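Local structure of DUF4785 domain-containing protein (Legionella pneumophila subsp. pneumophila, 4KH9) at residues 292-301 with 312-322. The protein is of unknown function but binds calcium, and is a three-domain member of the DUF4785 family made with a signal sequence. Residues are numbered along the deposited sequence; the frame is centred on the assembly and turned at random.
Sequences ASRYALQSVL and PIQTSQRAQWL
Pro-312 lays its ring carbon CB against CG2 of Val-300, 3.7 Å away, the two side chains lying side by side and pointing the same way; the bond to Leu-301 O comes from Ile-313 N, at 2.7 Å, so a proline, which has no N-H, fits here without costing the pair a bond. Leu-301 N in turn binds Gln-314 O, so two residues face one in a classic beta bulge. With OG1 beside its backbone N (chi1 -55°), Thr-315, a beta-branched residue at home in a strand, has CG2 anti to that nitrogen, 3.4 Å from Ser-299 O. Ser-316 pairs through its backbone with Ser-299, whose small side chain meets Phe-331 and whose OG bonds to Tyr-348 O. Phe-331 lies on strand 325-333, which belongs to the opposing sheet of the C-terminal domain's sandwich, of the E-set clan; this antiparallel hairpin forms part of the five-stranded sheet. On the other face, the long arm of Gln-317 stretches out so that OE1 accepts Gln-298 NE2 at 2.9 Å, the amide planes 39° apart; Gln-317 OE1 at NE2 and Tyr-348 OH at OE1 together hold the Gln-298 amide in one rotation. Ala-319 is small enough for Arg-294 to extend past it, NH2 3.6 Å from its CB. There the guanidinium lies with one face over Gln-320 N, and NH1 is bound by the carbonyls of Ser-21 and Glu-23. Trp-321 spreads its indole over the backbone of Ser-293, CE3 3.6 Å from Ser-293 C, and meets Ala-292 CB through CZ2. Leu-322, on the same side of the sheet as Tyr-295, brings CD1 obliquely to within 3.7 Å of Tyr-295 CD2, beside the paired backbone bonds to Ser-293.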
# COMPACT_ATOMS: atom_id res chain seq x y z
N ALA A 292 -1.04 27.15 -0.17
CA ALA A 292 0.32 27.69 -0.29
C ALA A 292 1.33 26.55 -0.10
O ALA A 292 1.32 25.87 0.93
CB ALA A 292 0.53 28.80 0.74
N SER A 293 2.14 26.28 -1.13
CA SER A 293 3.11 25.19 -1.07
C SER A 293 4.10 25.32 -2.18
O SER A 293 4.01 26.22 -3.00
CB SER A 293 2.38 23.83 -1.17
OG SER A 293 3.23 22.74 -0.88
N ARG A 294 5.05 24.38 -2.22
CA ARG A 294 6.01 24.30 -3.32
C ARG A 294 5.49 23.29 -4.32
O ARG A 294 5.18 22.14 -3.98
CB ARG A 294 7.42 23.95 -2.82
CG ARG A 294 8.45 23.97 -3.93
CD ARG A 294 9.84 23.71 -3.39
NE ARG A 294 10.83 23.84 -4.46
CZ ARG A 294 11.25 24.99 -4.98
NH1 ARG A 294 10.74 26.14 -4.58
NH2 ARG A 294 12.15 24.98 -5.95
N TYR A 295 5.40 23.71 -5.58
CA TYR A 295 4.89 22.87 -6.65
C TYR A 295 5.89 22.75 -7.78
O TYR A 295 6.64 23.71 -8.06
CB TYR A 295 3.58 23.44 -7.20
CG TYR A 295 2.45 23.48 -6.20
CD1 TYR A 295 1.58 22.41 -6.05
CD2 TYR A 295 2.22 24.62 -5.43
CE1 TYR A 295 0.54 22.44 -5.12
CE2 TYR A 295 1.16 24.67 -4.52
CZ TYR A 295 0.31 23.58 -4.38
OH TYR A 295 -0.70 23.60 -3.45
N ALA A 296 5.88 21.60 -8.47
CA ALA A 296 6.74 21.42 -9.63
C ALA A 296 5.92 21.02 -10.80
O ALA A 296 5.13 20.09 -10.73
CB ALA A 296 7.82 20.38 -9.36
N LEU A 297 6.09 21.75 -11.88
CA LEU A 297 5.46 21.43 -13.15
C LEU A 297 6.47 20.70 -14.00
O LEU A 297 7.50 21.28 -14.33
CB LEU A 297 4.97 22.71 -13.83
CG LEU A 297 4.43 22.56 -15.25
CD1 LEU A 297 3.20 21.63 -15.29
CD2 LEU A 297 4.12 23.90 -15.83
N GLN A 298 6.18 19.44 -14.35
CA GLN A 298 7.08 18.62 -15.15
C GLN A 298 6.44 18.28 -16.48
O GLN A 298 5.26 17.94 -16.51
CB GLN A 298 7.41 17.33 -14.40
CG GLN A 298 8.73 16.73 -14.81
CD GLN A 298 8.95 15.40 -14.13
OE1 GLN A 298 8.82 14.34 -14.75
NE2 GLN A 298 9.31 15.44 -12.85
N SER A 299 7.23 18.35 -17.57
CA SER A 299 6.80 18.06 -18.94
C SER A 299 7.90 17.36 -19.72
O SER A 299 9.07 17.52 -19.39
CB SER A 299 6.39 19.33 -19.66
OG SER A 299 5.69 19.03 -20.87
N VAL A 300 7.53 16.59 -20.74
CA VAL A 300 8.50 15.87 -21.59
C VAL A 300 8.24 16.21 -23.06
O VAL A 300 7.09 16.17 -23.51
CB VAL A 300 8.48 14.34 -21.33
CG1 VAL A 300 7.14 13.72 -21.65
CG2 VAL A 300 9.60 13.63 -22.09
N LEU A 301 9.30 16.56 -23.79
CA LEU A 301 9.23 16.85 -25.21
C LEU A 301 9.53 15.57 -25.99
O LEU A 301 10.57 14.95 -25.78
CB LEU A 301 10.20 17.98 -25.61
CG LEU A 301 10.17 18.45 -27.07
CD1 LEU A 301 8.94 19.30 -27.35
CD2 LEU A 301 11.38 19.25 -27.39
N PRO A 312 11.18 10.34 -26.46
CA PRO A 312 11.41 11.58 -25.71
C PRO A 312 12.79 12.18 -26.02
O PRO A 312 13.77 11.44 -26.17
CB PRO A 312 11.28 11.14 -24.26
CG PRO A 312 11.64 9.71 -24.25
CD PRO A 312 11.23 9.15 -25.58
N ILE A 313 12.85 13.52 -26.16
CA ILE A 313 14.04 14.32 -26.46
C ILE A 313 14.61 14.93 -25.16
O ILE A 313 15.83 14.95 -24.98
CB ILE A 313 13.69 15.43 -27.51
CG1 ILE A 313 13.38 14.85 -28.92
CG2 ILE A 313 14.71 16.59 -27.58
CD1 ILE A 313 14.60 14.12 -29.65
N GLN A 314 13.72 15.43 -24.27
CA GLN A 314 14.12 16.10 -23.04
C GLN A 314 12.97 16.25 -22.06
O GLN A 314 11.81 16.38 -22.47
CB GLN A 314 14.65 17.51 -23.42
CG GLN A 314 15.43 18.23 -22.33
CD GLN A 314 15.95 19.57 -22.77
OE1 GLN A 314 15.27 20.37 -23.44
NE2 GLN A 314 17.17 19.86 -22.37
N THR A 315 13.29 16.28 -20.77
CA THR A 315 12.34 16.57 -19.71
C THR A 315 12.67 17.95 -19.15
O THR A 315 13.84 18.29 -19.02
CB THR A 315 12.35 15.47 -18.61
OG1 THR A 315 12.14 14.21 -19.21
CG2 THR A 315 11.28 15.69 -17.54
N SER A 316 11.62 18.73 -18.82
CA SER A 316 11.74 20.07 -18.24
C SER A 316 10.93 20.13 -16.97
O SER A 316 9.88 19.52 -16.90
CB SER A 316 11.26 21.12 -19.23
OG SER A 316 11.16 22.41 -18.64
N GLN A 317 11.44 20.85 -15.97
CA GLN A 317 10.76 20.97 -14.70
C GLN A 317 10.88 22.39 -14.14
O GLN A 317 11.99 22.88 -13.93
CB GLN A 317 11.32 19.95 -13.70
CG GLN A 317 10.58 19.97 -12.38
CD GLN A 317 11.02 18.86 -11.48
OE1 GLN A 317 10.44 17.78 -11.50
NE2 GLN A 317 12.05 19.10 -10.69
N ARG A 318 9.74 23.00 -13.83
CA ARG A 318 9.63 24.31 -13.19
C ARG A 318 9.11 24.13 -11.78
O ARG A 318 7.98 23.70 -11.60
CB ARG A 318 8.71 25.25 -14.01
CG ARG A 318 8.37 26.61 -13.32
CD ARG A 318 9.53 27.60 -13.24
NE ARG A 318 10.00 27.99 -14.57
CZ ARG A 318 10.99 28.84 -14.82
NH1 ARG A 318 11.62 29.44 -13.82
NH2 ARG A 318 11.36 29.09 -16.06
N ALA A 319 9.93 24.44 -10.78
CA ALA A 319 9.55 24.32 -9.36
C ALA A 319 9.59 25.70 -8.70
O ALA A 319 10.57 26.43 -8.84
CB ALA A 319 10.49 23.35 -8.64
N GLN A 320 8.49 26.09 -8.06
CA GLN A 320 8.39 27.38 -7.38
C GLN A 320 7.39 27.32 -6.24
O GLN A 320 6.63 26.36 -6.13
CB GLN A 320 8.04 28.53 -8.35
CG GLN A 320 6.82 28.35 -9.23
CD GLN A 320 6.81 29.43 -10.28
OE1 GLN A 320 7.29 29.24 -11.41
NE2 GLN A 320 6.32 30.61 -9.92
N TRP A 321 7.43 28.34 -5.36
CA TRP A 321 6.50 28.51 -4.25
C TRP A 321 5.26 29.19 -4.79
O TRP A 321 5.40 30.23 -5.45
CB TRP A 321 7.11 29.31 -3.11
CG TRP A 321 6.13 29.57 -2.00
CD1 TRP A 321 5.33 30.67 -1.84
CD2 TRP A 321 5.84 28.69 -0.90
NE1 TRP A 321 4.54 30.51 -0.72
CE2 TRP A 321 4.84 29.31 -0.13
CE3 TRP A 321 6.39 27.47 -0.47
CZ2 TRP A 321 4.32 28.72 1.02
CZ3 TRP A 321 5.88 26.88 0.67
CH2 TRP A 321 4.86 27.51 1.42
N LEU A 322 4.05 28.63 -4.53
CA LEU A 322 2.82 29.25 -5.03
C LEU A 322 1.81 29.46 -3.90
O LEU A 322 1.48 28.53 -3.18
CB LEU A 322 2.18 28.41 -6.17
CG LEU A 322 3.01 28.13 -7.43
CD1 LEU A 322 2.38 27.03 -8.27
CD2 LEU A 322 3.23 29.39 -8.27